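Local structure of salt-tolerant glutaminase (Micrococcus luteus, 3AGD) at residues 224-227 with 228-231. The protein probably catalyses the hydrolysis of L-glutamine to L-glutamate and ammonium. Numbering follows the deposited sequence.
Sequences MLPS and IVAR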
loop_
_atom_site.group_PDB
_atom_site.type_symbol
_atom_site.label_atom_id
_atom_site.label_comp_id
_atom_site.label_asym_id
_atom_site.label_seq_id
_atom_site.Cartn_x
_atom_site.Cartn_y
_atom_site.Cartn_z
ATOM N N MET A 224 -3.625 18.290 8.285
ATOM C CA MET A 224 -4.765 18.895 7.609
ATOM C C MET A 224 -5.996 18.001 7.676
ATOM O O MET A 224 -7.123 18.492 7.641
ATOM C CB MET A 224 -4.430 19.156 6.139
ATOM C CG MET A 224 -3.137 19.915 5.923
ATOM S SD MET A 224 -3.066 21.419 6.915
ATOM C CE MET A 224 -4.177 22.486 5.995
ATOM N N LEU A 225 -5.774 16.692 7.767
ATOM C CA LEU A 225 -6.870 15.728 7.817
ATOM C C LEU A 225 -6.567 14.546 8.724
ATOM O O LEU A 225 -5.412 14.148 8.881
ATOM C CB LEU A 225 -7.155 15.168 6.418
ATOM C CG LEU A 225 -7.602 16.063 5.258
ATOM C CD1 LEU A 225 -7.487 15.283 3.950
ATOM C CD2 LEU A 225 -9.037 16.535 5.481
ATOM N N PRO A 226 -7.606 13.973 9.348
ATOM C CA PRO A 226 -7.373 12.817 10.218
ATOM C C PRO A 226 -6.813 11.741 9.288
ATOM O O PRO A 226 -7.252 11.632 8.142
ATOM C CB PRO A 226 -8.776 12.470 10.712
ATOM C CG PRO A 226 -9.467 13.825 10.733
ATOM C CD PRO A 226 -9.007 14.429 9.427
ATOM N N SER A 227 -5.844 10.963 9.755
ATOM C CA SER A 227 -5.263 9.926 8.910
ATOM C C SER A 227 -6.335 8.964 8.409
ATOM O O SER A 227 -6.304 8.537 7.255
ATOM C CB SER A 227 -4.196 9.144 9.677
ATOM O OG SER A 227 -4.784 8.449 10.760
ATOM N N ILE A 228 -7.289 8.630 9.274
ATOM C CA ILE A 228 -8.353 7.707 8.892
ATOM C C ILE A 228 -9.178 8.239 7.711
ATOM O O ILE A 228 -9.695 7.460 6.908
ATOM C CB ILE A 228 -9.280 7.396 10.093
ATOM C CG1 ILE A 228 -10.210 6.239 9.741
ATOM C CG2 ILE A 228 -10.080 8.635 10.481
ATOM C CD1 ILE A 228 -11.137 5.832 10.873
ATOM N N VAL A 229 -9.300 9.561 7.602
ATOM C CA VAL A 229 -10.043 10.159 6.493
ATOM C C VAL A 229 -9.191 10.076 5.232
ATOM O O VAL A 229 -9.684 9.744 4.152
ATOM C CB VAL A 229 -10.387 11.646 6.764
ATOM C CG1 VAL A 229 -10.768 12.338 5.457
ATOM C CG2 VAL A 229 -11.548 11.740 7.764
ATOM N N ALA A 230 -7.905 10.381 5.374
ATOM C CA ALA A 230 -6.992 10.337 4.242
ATOM C C ALA A 230 -6.956 8.923 3.657
ATOM O O ALA A 230 -7.000 8.743 2.440
ATOM C CB ALA A 230 -5.599 10.763 4.681
ATOM N N ARG A 231 -6.893 7.927 4.535
ATOM C CA ARG A 231 -6.843 6.528 4.117
ATOM C C ARG A 231 -8.078 6.112 3.325
ATOM O O ARG A 231 -7.980 5.363 2.352
ATOM C CB ARG A 231 -6.700 5.615 5.338
ATOM C CG ARG A 231 -5.269 5.335 5.775
ATOM C CD ARG A 231 -5.272 4.411 6.988
ATOM N NE ARG A 231 -6.491 3.606 7.014
ATOM C CZ ARG A 231 -7.327 3.540 8.045
ATOM N NH1 ARG A 231 -7.077 4.224 9.155
ATOM N NH2 ARG A 231 -8.434 2.816 7.956
#
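V229 sets CG1 anti to its backbone N (chi1 163°), which leaves CG2 anti to the carbonyl carbon and alongside the ring of P226, while I228 holds CG2 between its backbone N and carbonyl carbon, a position that brings this methyl beside P226 CB. V229 and the proline lie side by side, with V229 CG2 and CB each 4.1 Å from P226 CD; I228 reaches the ring through CG2, 4.1 Å from P226 CB. Proline suits this place because its ring fixes phi just before the helix and offers an apolar flank without an N-H to satisfy. Its carbonyl takes two donors. A230 N approaches P226 O at 3.1 Å, in the carbonyl plane and nearly straight at hydrogen. V229 N, 3.0 Å from P226 O, sits above that plane and makes a more bent bond (131°). The following i to i+4 bond runs from R231 N to S227 O, 2.8 Å long. A230, with a single methyl, brings little bulk against these carbonyls, its CB 3.5 Å from S227 O. Beta-branched V229 is buried between the proline ring and A72 of helix 67-78, where L225 also rests; apolar I228 packs on F80 and on R303 of the second subunit. This is the first turn of helix 227-240, with P226 as its N-cap residue.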